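Local coordinates for protein starch synthase I (Hordeum vulgare, PDB 4HLN) that is a plant starch synthase, a member of the two-domain glycosyltransferases with the GT-B fold, at residues A[117-122]-A[610-615]; A[157-162]-A[617-622]; A[234-239]-A[310-315]. All coordinates share one frame; numbering follows the deposited sequence.

Interaction 1 of 3, residues A[117-122]-A[610-615]; sequences DQPLAK and TWDHAA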
ATOM      1  N   ASP A 117     -27.834   4.409  -0.880  1.00141.25           N
ATOM      2  CA  ASP A 117     -27.530   3.018  -1.195  1.00138.32           C
ATOM      3  C   ASP A 117     -26.200   2.596  -0.560  1.00128.03           C
ATOM      4  O   ASP A 117     -25.717   1.479  -0.776  1.00122.30           O
ATOM      5  CB  ASP A 117     -27.481   2.818  -2.712  1.00138.88           C
ATOM      6  CG  ASP A 117     -27.674   1.366  -3.116  1.00140.92           C
ATOM      7  OD1 ASP A 117     -27.965   1.112  -4.303  1.00135.13           O
ATOM      8  OD2 ASP A 117     -27.543   0.480  -2.245  1.00145.34           O
ATOM      9  N   GLN A 118     -25.615   3.499   0.222  1.00113.16           N
ATOM     10  CA  GLN A 118     -24.348   3.232   0.894  1.00 91.45           C
ATOM     11  C   GLN A 118     -24.440   2.050   1.857  1.00 90.98           C
ATOM     12  O   GLN A 118     -25.126   2.121   2.881  1.00 87.18           O
ATOM     13  CB  GLN A 118     -23.871   4.471   1.651  1.00 82.92           C
ATOM     14  CG  GLN A 118     -22.766   4.192   2.676  1.00 81.99           C
ATOM     15  CD  GLN A 118     -21.437   3.800   2.035  1.00 77.39           C
ATOM     16  OE1 GLN A 118     -20.925   4.502   1.159  1.00 73.82           O
ATOM     17  NE2 GLN A 118     -20.873   2.674   2.470  1.00 62.97           N
ATOM     18  N   PRO A 119     -23.738   0.955   1.532  1.00 83.53           N
ATOM     19  CA  PRO A 119     -23.707  -0.233   2.389  1.00 78.42           C
ATOM     20  C   PRO A 119     -23.087   0.062   3.755  1.00 83.18           C
ATOM     21  O   PRO A 119     -22.097   0.794   3.847  1.00 78.81           O
ATOM     22  CB  PRO A 119     -22.835  -1.218   1.597  1.00 64.68           C
ATOM     23  CG  PRO A 119     -22.048  -0.374   0.664  1.00 59.53           C
ATOM     24  CD  PRO A 119     -22.910   0.794   0.324  1.00 69.74           C
ATOM     25  N   LEU A 120     -23.680  -0.494   4.808  1.00 81.39           N
ATOM     26  CA  LEU A 120     -23.169  -0.313   6.160  1.00 66.65           C
ATOM     27  C   LEU A 120     -22.620  -1.639   6.704  1.00 70.57           C
ATOM     28  O   LEU A 120     -22.821  -2.696   6.100  1.00 69.96           O
ATOM     29  CB  LEU A 120     -24.251   0.287   7.065  1.00 53.92           C
ATOM     30  CG  LEU A 120     -24.900   1.597   6.558  1.00 63.97           C
ATOM     31  CD1 LEU A 120     -26.098   1.989   7.402  1.00 57.18           C
ATOM     32  CD2 LEU A 120     -23.912   2.783   6.463  1.00 65.97           C
ATOM     33  N   ALA A 121     -21.905  -1.583   7.824  1.00 67.65           N
ATOM     34  CA  ALA A 121     -21.267  -2.777   8.377  1.00 62.23           C
ATOM     35  C   ALA A 121     -22.078  -3.439   9.494  1.00 73.97           C
ATOM     36  O   ALA A 121     -22.701  -2.749  10.317  1.00 70.75           O
ATOM     37  CB  ALA A 121     -19.855  -2.451   8.867  1.00 48.83           C
ATOM     38  N   LYS A 122     -22.055  -4.775   9.511  1.00 77.51           N
ATOM     39  CA  LYS A 122     -22.725  -5.584  10.532  1.00 85.97           C
ATOM     40  C   LYS A 122     -22.428  -5.064  11.926  1.00 78.94           C
ATOM     41  O   LYS A 122     -23.335  -4.804  12.728  1.00 72.95           O
ATOM     42  CB  LYS A 122     -22.244  -7.036  10.441  1.00 99.22           C
ATOM     43  CG  LYS A 122     -22.922  -7.873   9.368  1.00111.03           C
ATOM     44  CD  LYS A 122     -24.272  -8.409   9.845  1.00117.65           C
ATOM     45  CE  LYS A 122     -24.127  -9.240  11.117  1.00114.98           C
ATOM     46  NZ  LYS A 122     -25.346 -10.051  11.399  1.00112.95           N
ATOM     47  N   THR A 610     -13.672  -1.900  -5.324  1.00 42.36           N
ATOM     48  CA  THR A 610     -14.008  -0.673  -4.618  1.00 49.35           C
ATOM     49  C   THR A 610     -13.380  -0.654  -3.246  1.00 46.46           C
ATOM     50  O   THR A 610     -12.847  -1.650  -2.764  1.00 51.12           O
ATOM     51  CB  THR A 610     -15.531  -0.490  -4.446  1.00 50.47           C
ATOM     52  OG1 THR A 610     -16.026  -1.407  -3.457  1.00 45.40           O
ATOM     53  CG2 THR A 610     -16.235  -0.729  -5.767  1.00 35.18           C
ATOM     54  N   TRP A 611     -13.458   0.505  -2.621  1.00 49.89           N
ATOM     55  CA  TRP A 611     -13.043   0.652  -1.248  1.00 47.99           C
ATOM     56  C   TRP A 611     -13.982  -0.044  -0.270  1.00 51.89           C
ATOM     57  O   TRP A 611     -13.556  -0.486   0.791  1.00 62.45           O
ATOM     58  CB  TRP A 611     -12.895   2.131  -0.917  1.00 41.90           C
ATOM     59  CG  TRP A 611     -11.623   2.673  -1.463  1.00 56.34           C
ATOM     60  CD1 TRP A 611     -11.469   3.439  -2.576  1.00 52.02           C
ATOM     61  CD2 TRP A 611     -10.306   2.455  -0.937  1.00 58.51           C
ATOM     62  NE1 TRP A 611     -10.143   3.738  -2.761  1.00 49.98           N
ATOM     63  CE2 TRP A 611      -9.405   3.136  -1.778  1.00 49.14           C
ATOM     64  CE3 TRP A 611      -9.804   1.760   0.174  1.00 55.89           C
ATOM     65  CZ2 TRP A 611      -8.030   3.144  -1.555  1.00 56.25           C
ATOM     66  CZ3 TRP A 611      -8.441   1.764   0.394  1.00 54.42           C
ATOM     67  CH2 TRP A 611      -7.566   2.455  -0.467  1.00 56.52           C
ATOM     68  N   ASP A 612     -15.258  -0.146  -0.619  1.00 46.76           N
ATOM     69  CA  ASP A 612     -16.186  -0.882   0.232  1.00 53.57           C
ATOM     70  C   ASP A 612     -15.710  -2.308   0.378  1.00 55.94           C
ATOM     71  O   ASP A 612     -15.698  -2.865   1.480  1.00 59.57           O
ATOM     72  CB  ASP A 612     -17.607  -0.870  -0.331  1.00 50.21           C
ATOM     73  CG  ASP A 612     -18.463   0.207   0.294  1.00 73.16           C
ATOM     74  OD1 ASP A 612     -18.257   0.518   1.493  1.00 69.20           O
ATOM     75  OD2 ASP A 612     -19.339   0.750  -0.419  1.00 90.48           O
ATOM     76  N   HIS A 613     -15.322  -2.899  -0.742  1.00 46.94           N
ATOM     77  CA  HIS A 613     -14.885  -4.271  -0.715  1.00 54.05           C
ATOM     78  C   HIS A 613     -13.621  -4.339   0.129  1.00 62.27           C
ATOM     79  O   HIS A 613     -13.442  -5.250   0.936  1.00 59.10           O
ATOM     80  CB  HIS A 613     -14.626  -4.770  -2.127  1.00 62.30           C
ATOM     81  CG  HIS A 613     -14.241  -6.212  -2.187  1.00 77.36           C
ATOM     82  ND1 HIS A 613     -12.931  -6.633  -2.116  1.00 84.56           N
ATOM     83  CD2 HIS A 613     -14.996  -7.332  -2.300  1.00 80.74           C
ATOM     84  CE1 HIS A 613     -12.892  -7.952  -2.192  1.00 89.49           C
ATOM     85  NE2 HIS A 613     -14.130  -8.400  -2.306  1.00 89.12           N
ATOM     86  N   ALA A 614     -12.754  -3.349  -0.051  1.00 56.54           N
ATOM     87  CA  ALA A 614     -11.515  -3.298   0.696  1.00 48.66           C
ATOM     88  C   ALA A 614     -11.777  -3.165   2.197  1.00 46.45           C
ATOM     89  O   ALA A 614     -11.186  -3.887   3.002  1.00 50.86           O
ATOM     90  CB  ALA A 614     -10.655  -2.152   0.195  1.00 45.16           C
ATOM     91  N   ALA A 615     -12.658  -2.238   2.574  1.00 38.98           N
ATOM     92  CA  ALA A 615     -12.962  -2.002   3.986  1.00 43.91           C
ATOM     93  C   ALA A 615     -13.603  -3.234   4.623  1.00 54.54           C
ATOM     94  O   ALA A 615     -13.374  -3.534   5.793  1.00 57.05           O
ATOM     95  CB  ALA A 615     -13.852  -0.801   4.147  1.00 40.39           C
TER

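Interaction 2 of 3, residues A[157-162]-A[617-622]; sequences RGHRVM and QYEQIF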
ATOM      1  N   ARG A 157     -19.080   3.546   6.204  1.00 43.98           N
ATOM      2  CA  ARG A 157     -19.794   2.324   6.528  1.00 43.13           C
ATOM      3  C   ARG A 157     -20.310   2.348   7.969  1.00 51.27           C
ATOM      4  O   ARG A 157     -20.740   1.319   8.483  1.00 57.85           O
ATOM      5  CB  ARG A 157     -18.895   1.102   6.340  1.00 45.03           C
ATOM      6  CG  ARG A 157     -18.326   0.916   4.947  1.00 45.18           C
ATOM      7  CD  ARG A 157     -17.660  -0.456   4.824  1.00 49.26           C
ATOM      8  NE  ARG A 157     -18.342  -1.271   3.827  1.00 66.73           N
ATOM      9  CZ  ARG A 157     -18.736  -2.523   4.025  1.00 69.44           C
ATOM     10  NH1 ARG A 157     -18.495  -3.105   5.185  1.00 44.27           N
ATOM     11  NH2 ARG A 157     -19.362  -3.195   3.060  1.00 84.91           N
ATOM     12  N   GLY A 158     -20.241   3.511   8.620  1.00 45.29           N
ATOM     13  CA  GLY A 158     -20.823   3.690   9.942  1.00 40.86           C
ATOM     14  C   GLY A 158     -19.890   3.505  11.131  1.00 53.40           C
ATOM     15  O   GLY A 158     -20.322   3.547  12.281  1.00 54.88           O
ATOM     16  N   HIS A 159     -18.606   3.297  10.871  1.00 53.78           N
ATOM     17  CA  HIS A 159     -17.630   3.238  11.954  1.00 46.62           C
ATOM     18  C   HIS A 159     -17.331   4.630  12.473  1.00 37.78           C
ATOM     19  O   HIS A 159     -17.393   5.608  11.733  1.00 40.71           O
ATOM     20  CB  HIS A 159     -16.334   2.576  11.495  1.00 42.81           C
ATOM     21  CG  HIS A 159     -16.533   1.216  10.906  1.00 50.65           C
ATOM     22  ND1 HIS A 159     -16.753   0.098  11.678  1.00 46.01           N
ATOM     23  CD2 HIS A 159     -16.555   0.797   9.617  1.00 51.25           C
ATOM     24  CE1 HIS A 159     -16.903  -0.953  10.892  1.00 51.34           C
ATOM     25  NE2 HIS A 159     -16.787  -0.557   9.636  1.00 51.65           N
ATOM     26  N   ARG A 160     -17.013   4.715  13.759  1.00 27.27           N
ATOM     27  CA  ARG A 160     -16.526   5.957  14.321  1.00 30.24           C
ATOM     28  C   ARG A 160     -15.018   5.949  14.100  1.00 33.20           C
ATOM     29  O   ARG A 160     -14.329   5.085  14.618  1.00 37.66           O
ATOM     30  CB  ARG A 160     -16.846   6.038  15.809  1.00 25.17           C
ATOM     31  CG  ARG A 160     -17.012   7.475  16.271  1.00 23.54           C
ATOM     32  CD  ARG A 160     -16.830   7.602  17.759  1.00 35.89           C
ATOM     33  NE  ARG A 160     -16.902   8.997  18.159  1.00 42.87           N
ATOM     34  CZ  ARG A 160     -16.854   9.399  19.420  1.00 42.71           C
ATOM     35  NH1 ARG A 160     -16.933  10.690  19.724  1.00 42.37           N
ATOM     36  NH2 ARG A 160     -16.739   8.493  20.374  1.00 34.13           N
ATOM     37  N   VAL A 161     -14.512   6.890  13.313  1.00 29.50           N
ATOM     38  CA  VAL A 161     -13.144   6.787  12.804  1.00 33.64           C
ATOM     39  C   VAL A 161     -12.307   8.007  13.158  1.00 39.09           C
ATOM     40  O   VAL A 161     -12.666   9.146  12.838  1.00 39.94           O
ATOM     41  CB  VAL A 161     -13.113   6.565  11.253  1.00 37.73           C
ATOM     42  CG1 VAL A 161     -11.669   6.505  10.731  1.00 35.21           C
ATOM     43  CG2 VAL A 161     -13.886   5.308  10.865  1.00 32.57           C
ATOM     44  N   MET A 162     -11.187   7.759  13.827  1.00 33.25           N
ATOM     45  CA  MET A 162     -10.259   8.827  14.168  1.00 36.30           C
ATOM     46  C   MET A 162      -8.949   8.645  13.410  1.00 39.05           C
ATOM     47  O   MET A 162      -8.496   7.522  13.217  1.00 37.97           O
ATOM     48  CB  MET A 162     -10.012   8.852  15.679  1.00 26.51           C
ATOM     49  CG  MET A 162      -8.983   9.899  16.130  1.00 36.88           C
ATOM     50  SD  MET A 162      -8.696   9.999  17.925  1.00 48.69           S
ATOM     51  CE  MET A 162     -10.356  10.278  18.517  1.00 41.28           C
ATOM     52  N   GLN A 617     -12.803  -6.268   3.959  1.00 43.29           N
ATOM     53  CA  GLN A 617     -11.674  -7.132   4.303  1.00 44.29           C
ATOM     54  C   GLN A 617     -11.054  -6.721   5.644  1.00 57.78           C
ATOM     55  O   GLN A 617     -10.892  -7.537   6.555  1.00 57.12           O
ATOM     56  CB  GLN A 617     -10.599  -7.070   3.226  1.00 59.42           C
ATOM     57  CG  GLN A 617     -11.114  -7.117   1.818  1.00 75.53           C
ATOM     58  CD  GLN A 617     -11.774  -8.424   1.513  1.00 85.44           C
ATOM     59  OE1 GLN A 617     -11.119  -9.464   1.493  1.00 88.27           O
ATOM     60  NE2 GLN A 617     -13.084  -8.390   1.278  1.00 88.38           N
ATOM     61  N   TYR A 618     -10.691  -5.451   5.766  1.00 51.97           N
ATOM     62  CA  TYR A 618     -10.115  -4.988   7.014  1.00 48.56           C
ATOM     63  C   TYR A 618     -11.070  -5.261   8.171  1.00 47.37           C
ATOM     64  O   TYR A 618     -10.638  -5.555   9.286  1.00 48.47           O
ATOM     65  CB  TYR A 618      -9.741  -3.505   6.926  1.00 47.68           C
ATOM     66  CG  TYR A 618      -8.534  -3.257   6.049  1.00 53.68           C
ATOM     67  CD1 TYR A 618      -7.245  -3.328   6.572  1.00 57.93           C
ATOM     68  CD2 TYR A 618      -8.678  -2.972   4.699  1.00 51.41           C
ATOM     69  CE1 TYR A 618      -6.132  -3.119   5.775  1.00 55.70           C
ATOM     70  CE2 TYR A 618      -7.570  -2.762   3.893  1.00 56.80           C
ATOM     71  CZ  TYR A 618      -6.296  -2.836   4.436  1.00 59.08           C
ATOM     72  OH  TYR A 618      -5.185  -2.622   3.641  1.00 59.52           O
ATOM     73  N   GLU A 619     -12.370  -5.169   7.901  1.00 43.45           N
ATOM     74  CA  GLU A 619     -13.367  -5.365   8.945  1.00 43.14           C
ATOM     75  C   GLU A 619     -13.287  -6.785   9.486  1.00 40.48           C
ATOM     76  O   GLU A 619     -13.346  -7.008  10.693  1.00 43.85           O
ATOM     77  CB  GLU A 619     -14.757  -5.092   8.401  1.00 40.48           C
ATOM     78  CG  GLU A 619     -15.159  -3.630   8.384  1.00 44.42           C
ATOM     79  CD  GLU A 619     -16.407  -3.401   7.543  1.00 55.54           C
ATOM     80  OE1 GLU A 619     -17.030  -4.406   7.120  1.00 55.51           O
ATOM     81  OE2 GLU A 619     -16.754  -2.224   7.291  1.00 57.95           O
ATOM     82  N   GLN A 620     -13.146  -7.738   8.572  1.00 39.11           N
ATOM     83  CA  GLN A 620     -12.959  -9.132   8.926  1.00 37.67           C
ATOM     84  C   GLN A 620     -11.760  -9.260   9.858  1.00 44.41           C
ATOM     85  O   GLN A 620     -11.844  -9.816  10.957  1.00 52.44           O
ATOM     86  CB  GLN A 620     -12.737  -9.945   7.645  1.00 35.92           C
ATOM     87  CG  GLN A 620     -12.391 -11.401   7.869  1.00 63.72           C
ATOM     88  CD  GLN A 620     -13.549 -12.191   8.471  1.00 91.60           C
ATOM     89  OE1 GLN A 620     -14.221 -12.952   7.769  1.00 93.60           O
ATOM     90  NE2 GLN A 620     -13.789 -12.012   9.778  1.00 93.88           N
ATOM     91  N   ILE A 621     -10.645  -8.708   9.408  1.00 37.51           N
ATOM     92  CA  ILE A 621      -9.415  -8.731  10.169  1.00 41.15           C
ATOM     93  C   ILE A 621      -9.625  -8.241  11.594  1.00 36.31           C
ATOM     94  O   ILE A 621      -9.258  -8.933  12.537  1.00 51.86           O
ATOM     95  CB  ILE A 621      -8.322  -7.927   9.433  1.00 46.93           C
ATOM     96  CG1 ILE A 621      -7.860  -8.714   8.208  1.00 41.51           C
ATOM     97  CG2 ILE A 621      -7.140  -7.607  10.342  1.00 35.10           C
ATOM     98  CD1 ILE A 621      -7.001  -7.907   7.276  1.00 42.78           C
ATOM     99  N   PHE A 622     -10.228  -7.069  11.750  1.00 35.18           N
ATOM    100  CA  PHE A 622     -10.499  -6.520  13.086  1.00 44.52           C
ATOM    101  C   PHE A 622     -11.335  -7.447  13.924  1.00 42.63           C
ATOM    102  O   PHE A 622     -11.175  -7.493  15.134  1.00 46.95           O
ATOM    103  CB  PHE A 622     -11.216  -5.176  13.011  1.00 47.97           C
ATOM    104  CG  PHE A 622     -10.493  -4.157  12.191  1.00 57.80           C
ATOM    105  CD1 PHE A 622      -9.123  -4.253  12.001  1.00 56.63           C
ATOM    106  CD2 PHE A 622     -11.178  -3.118  11.595  1.00 51.24           C
ATOM    107  CE1 PHE A 622      -8.447  -3.325  11.236  1.00 49.60           C
ATOM    108  CE2 PHE A 622     -10.514  -2.188  10.824  1.00 52.66           C
ATOM    109  CZ  PHE A 622      -9.146  -2.287  10.643  1.00 49.31           C
TER

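Interaction 3 of 3, residues A[234-239]-A[310-315]; sequences DNQFRY and ASTYPD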
ATOM      1  N   ASP A 234      16.322  13.942  15.534  1.00 45.24           N
ATOM      2  CA  ASP A 234      15.359  13.828  16.619  1.00 45.68           C
ATOM      3  C   ASP A 234      14.079  13.065  16.256  1.00 45.25           C
ATOM      4  O   ASP A 234      13.167  12.970  17.064  1.00 52.63           O
ATOM      5  CB  ASP A 234      15.031  15.204  17.199  1.00 39.61           C
ATOM      6  CG  ASP A 234      14.304  16.083  16.221  1.00 60.30           C
ATOM      7  OD1 ASP A 234      14.332  15.757  15.011  1.00 71.37           O
ATOM      8  OD2 ASP A 234      13.715  17.099  16.661  1.00 66.71           O
ATOM      9  N   ASN A 235      14.024  12.509  15.053  1.00 34.64           N
ATOM     10  CA  ASN A 235      12.896  11.683  14.656  1.00 43.28           C
ATOM     11  C   ASN A 235      12.385  10.753  15.753  1.00 45.03           C
ATOM     12  O   ASN A 235      11.203  10.792  16.124  1.00 41.73           O
ATOM     13  CB  ASN A 235      13.246  10.854  13.422  1.00 45.17           C
ATOM     14  CG  ASN A 235      12.962  11.592  12.141  1.00 44.37           C
ATOM     15  OD1 ASN A 235      12.324  12.636  12.159  1.00 40.53           O
ATOM     16  ND2 ASN A 235      13.433  11.057  11.022  1.00 44.32           N
ATOM     17  N   GLN A 236      13.270   9.907  16.266  1.00 25.68           N
ATOM     18  CA  GLN A 236      12.856   8.951  17.274  1.00 33.43           C
ATOM     19  C   GLN A 236      12.058   9.658  18.366  1.00 39.86           C
ATOM     20  O   GLN A 236      11.027   9.176  18.795  1.00 44.42           O
ATOM     21  CB  GLN A 236      14.056   8.234  17.866  1.00 28.59           C
ATOM     22  CG  GLN A 236      13.680   7.200  18.916  1.00 28.77           C
ATOM     23  CD  GLN A 236      14.876   6.725  19.719  1.00 48.10           C
ATOM     24  OE1 GLN A 236      15.586   7.531  20.332  1.00 56.04           O
ATOM     25  NE2 GLN A 236      15.114   5.407  19.714  1.00 47.11           N
ATOM     26  N   PHE A 237      12.531  10.820  18.782  1.00 37.50           N
ATOM     27  CA  PHE A 237      11.837  11.622  19.768  1.00 36.77           C
ATOM     28  C   PHE A 237      10.473  12.129  19.270  1.00 42.70           C
ATOM     29  O   PHE A 237       9.459  12.054  19.994  1.00 37.83           O
ATOM     30  CB  PHE A 237      12.738  12.786  20.197  1.00 33.67           C
ATOM     31  CG  PHE A 237      12.021  13.879  20.928  1.00 39.48           C
ATOM     32  CD1 PHE A 237      11.475  13.655  22.186  1.00 43.92           C
ATOM     33  CD2 PHE A 237      11.890  15.138  20.359  1.00 37.53           C
ATOM     34  CE1 PHE A 237      10.804  14.674  22.865  1.00 41.99           C
ATOM     35  CE2 PHE A 237      11.222  16.166  21.034  1.00 40.93           C
ATOM     36  CZ  PHE A 237      10.680  15.940  22.286  1.00 30.35           C
ATOM     37  N   ARG A 238      10.448  12.651  18.046  1.00 34.27           N
ATOM     38  CA  ARG A 238       9.226  13.232  17.488  1.00 34.39           C
ATOM     39  C   ARG A 238       8.123  12.187  17.451  1.00 41.76           C
ATOM     40  O   ARG A 238       6.990  12.447  17.849  1.00 39.15           O
ATOM     41  CB  ARG A 238       9.439  13.758  16.061  1.00 27.96           C
ATOM     42  CG  ARG A 238      10.358  14.959  15.922  1.00 39.57           C
ATOM     43  CD  ARG A 238      10.958  14.994  14.526  1.00 42.48           C
ATOM     44  NE  ARG A 238      10.274  15.908  13.623  1.00 42.49           N
ATOM     45  CZ  ARG A 238      10.027  15.649  12.343  1.00 50.29           C
ATOM     46  NH1 ARG A 238      10.394  14.490  11.831  1.00 52.50           N
ATOM     47  NH2 ARG A 238       9.404  16.542  11.577  1.00 59.99           N
ATOM     48  N   TYR A 239       8.462  10.997  16.975  1.00 33.82           N
ATOM     49  CA  TYR A 239       7.451   9.982  16.747  1.00 34.24           C
ATOM     50  C   TYR A 239       7.088   9.193  18.003  1.00 37.82           C
ATOM     51  O   TYR A 239       6.016   8.606  18.096  1.00 41.19           O
ATOM     52  CB  TYR A 239       7.826   9.132  15.537  1.00 35.95           C
ATOM     53  CG  TYR A 239       7.762   9.995  14.315  1.00 41.57           C
ATOM     54  CD1 TYR A 239       8.911  10.418  13.667  1.00 37.07           C
ATOM     55  CD2 TYR A 239       6.532  10.469  13.856  1.00 46.51           C
ATOM     56  CE1 TYR A 239       8.833  11.262  12.552  1.00 37.37           C
ATOM     57  CE2 TYR A 239       6.438  11.290  12.756  1.00 42.98           C
ATOM     58  CZ  TYR A 239       7.590  11.686  12.098  1.00 45.67           C
ATOM     59  OH  TYR A 239       7.471  12.515  11.000  1.00 41.17           O
ATOM     60  N   ALA A 310      20.889   1.215  21.001  1.00 41.36           N
ATOM     61  CA  ALA A 310      20.176   0.727  22.185  1.00 39.43           C
ATOM     62  C   ALA A 310      20.353   1.611  23.408  1.00 39.94           C
ATOM     63  O   ALA A 310      19.629   1.479  24.395  1.00 50.57           O
ATOM     64  CB  ALA A 310      20.587  -0.702  22.509  1.00 25.50           C
ATOM     65  N   SER A 311      21.324   2.506  23.346  1.00 42.69           N
ATOM     66  CA  SER A 311      21.607   3.385  24.463  1.00 37.10           C
ATOM     67  C   SER A 311      20.449   4.360  24.651  1.00 44.45           C
ATOM     68  O   SER A 311      20.339   5.006  25.690  1.00 41.74           O
ATOM     69  CB  SER A 311      22.904   4.152  24.200  1.00 37.53           C
ATOM     70  OG  SER A 311      22.775   4.993  23.052  1.00 52.10           O
ATOM     71  N   THR A 312      19.593   4.459  23.636  1.00 35.29           N
ATOM     72  CA  THR A 312      18.476   5.388  23.670  1.00 40.54           C
ATOM     73  C   THR A 312      17.250   4.803  24.324  1.00 45.83           C
ATOM     74  O   THR A 312      16.291   5.539  24.595  1.00 54.14           O
ATOM     75  CB  THR A 312      18.022   5.816  22.267  1.00 43.62           C
ATOM     76  OG1 THR A 312      17.460   4.685  21.567  1.00 41.73           O
ATOM     77  CG2 THR A 312      19.175   6.425  21.487  1.00 26.34           C
ATOM     78  N   TYR A 313      17.249   3.492  24.553  1.00 36.96           N
ATOM     79  CA  TYR A 313      16.067   2.857  25.158  1.00 38.20           C
ATOM     80  C   TYR A 313      15.474   3.589  26.368  1.00 42.19           C
ATOM     81  O   TYR A 313      14.263   3.749  26.446  1.00 45.66           O
ATOM     82  CB  TYR A 313      16.299   1.405  25.533  1.00 31.04           C
ATOM     83  CG  TYR A 313      15.055   0.775  26.103  1.00 40.40           C
ATOM     84  CD1 TYR A 313      14.889   0.613  27.479  1.00 44.34           C
ATOM     85  CD2 TYR A 313      14.025   0.366  25.269  1.00 38.74           C
ATOM     86  CE1 TYR A 313      13.731   0.045  28.006  1.00 38.80           C
ATOM     87  CE2 TYR A 313      12.873  -0.202  25.781  1.00 44.19           C
ATOM     88  CZ  TYR A 313      12.722  -0.353  27.146  1.00 45.11           C
ATOM     89  OH  TYR A 313      11.563  -0.922  27.627  1.00 43.96           O
ATOM     90  N   PRO A 314      16.316   4.039  27.312  1.00 47.91           N
ATOM     91  CA  PRO A 314      15.748   4.711  28.490  1.00 38.18           C
ATOM     92  C   PRO A 314      15.003   5.994  28.124  1.00 46.54           C
ATOM     93  O   PRO A 314      14.034   6.354  28.790  1.00 54.57           O
ATOM     94  CB  PRO A 314      16.982   5.032  29.348  1.00 42.46           C
ATOM     95  CG  PRO A 314      18.090   4.139  28.812  1.00 39.49           C
ATOM     96  CD  PRO A 314      17.790   4.011  27.346  1.00 46.79           C
ATOM     97  N   ASP A 315      15.424   6.676  27.066  1.00 45.32           N
ATOM     98  CA  ASP A 315      14.694   7.868  26.639  1.00 44.31           C
ATOM     99  C   ASP A 315      13.206   7.631  26.293  1.00 39.72           C
ATOM    100  O   ASP A 315      12.409   8.558  26.345  1.00 45.17           O
ATOM    101  CB  ASP A 315      15.409   8.554  25.477  1.00 46.42           C
ATOM    102  CG  ASP A 315      16.638   9.302  25.924  1.00 66.57           C
ATOM    103  OD1 ASP A 315      16.553   9.987  26.969  1.00 69.11           O
ATOM    104  OD2 ASP A 315      17.690   9.190  25.246  1.00 71.12           O
TER

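Interaction 1 of 3, residues A[117-122]-A[610-615]
Two torsions turn the amide of Gln118 toward Asp612: CG lies trans to the main-chain nitrogen (chi1 165°), and a bend at chi2 then curls the chain back beside its own backbone. The curl is held by a hydrogen bond from Gln118 NE2 to Pro119 O, 2.6 Å long, which runs in the carbonyl plane onto a lone pair. The same nitrogen, Gln118 NE2, lies 3.5 Å from Asp612 OD1 without forming a hydrogen bond to it, and the amide and carboxylate planes are turned 61° apart. The edge of the Pro119 ring lies against the other carboxylate oxygen, with CD 3.6 Å from Asp612 OD2 and CG nearer still.

The carboxylate has its main partner elsewhere, since Asp612 OD1 forms a salt bridge with Arg157. Asp612 also sits in the first turn of its helix, where the helix end would probably help to stabilise its negative charge. Thr610 is the N-cap of that turn, OG1 accepting from His613 N at 3.2 Å.

The two segments bury just 94 Å² between them, at the protein surface. The loop 117-122 leads into strand 126-130 and runs past the start of helix 611-627, while helix 150-156 lies beside both: Gln118 rests on its Ala156, Trp611 on Ala153 and Ala615 on Leu154.

Interaction 2 of 3, residues A[157-162]-A[617-622]
The His159 ring and the Arg157 guanidinium both turn an edge to the carboxylate of Glu619, and both reach the same oxygen. Glu619 OE2 lies almost exactly in the imidazole plane, and His159 NE2 donates to it over 2.9 Å in a nearly straight bond (173°). Seen from the carboxylate, however, this donor stands above the plane, and the ring and carboxylate planes are 58° apart. Arg157 NH1 uses the syn side of OE2 instead, also at 2.9 Å, while its salt-bridge distance to Glu619 OE1 is 2.8 Å. One nitrogen thus straddles both carboxylate oxygens. A bend at chi3 (117°) swings the guanidinium round to this position.

Second-shell bonds fix both donors: Arg157 is also held through NE by an acid of the same helix, and His159 ND1 bonds to the backbone N of Arg125, consistent with a proton on NE2. Gly158, in a left-handed backbone conformation, makes the turn that brings both side chains to one acid.

The turn joins helix 150-156 to strand 160-166 in a beta-alpha-beta crossover of the Rossmann-like N-terminal domain. Glu619 lies on the C-terminal helix, which packs back against that domain as is characteristic of GT-B glycosyltransferases.

Interaction 3 of 3, residues A[234-239]-A[310-315]
Gln236 and Thr312 face each other from two different kinds of helical turn, their CA atoms 9.2 Å apart. Segment 234-239 opens an alpha helix, with i to i+4 backbone bonds from Arg238 N to Asp234 O and from Tyr239 N to Asn235 O. Segment 310-315 is wound more tightly as a 3-10 turn, in which Tyr313 N reaches Ala310 O at 3.1 Å.

A single side-chain bond spans the gap. The Gln236 chain is extended as far as its amide, its CG opposite the main-chain nitrogen (chi1 -179°), and this extension carries the amide across to the other turn. There NE2 donates to Thr312 OG1 over 3.1 Å, with an N-H...O angle of 166° and the hydroxyl oxygen in the amide plane. The other arm of the amide lies alongside the threonine, Gln236 OE1 being 3.6 Å from Thr312 CB. Thr312 OG1 is also hydrogen-bonded to Pro309 O; a carbonyl can only accept, so the hydroxyl gives its proton to the end of strand 307-309, just before its turn, while receiving one from the glutamine.

Val345 of strand 343-346 touches both Gln236 and Thr312, and Phe192 lies against Gln236 and Asp315. Helix 235-252 belongs to the Rossmann-like N-terminal domain, between strands 208-214 and 264-269 in the chain. The contact therefore ties the first turn of a helix in this alpha/beta core to the linker between strands 307-309 and 327-329 of its small antiparallel sheet.

Interactions 1 and 2 form one continuous patch, their centres about 9 Å apart. Both use helix 611-627, and their segments alternate along the chain: 117-122, 157-162, 610-615, 617-622. Besides the salt bridge already described, Ala121 CB packs on Glu619 and His159, so loop 117-122, the turn before strand 160-166 and the C-terminal helix are joined at one place. Interaction 3 is separate, its centre about 40 Å from that of interaction 1 and 32 Å from that of interaction 2. Its segments, 234-239 and 310-315, fall between the others in sequence. The first two thus join the start of the modelled chain and its last helix to the N-terminal domain, whereas the third acts locally within it.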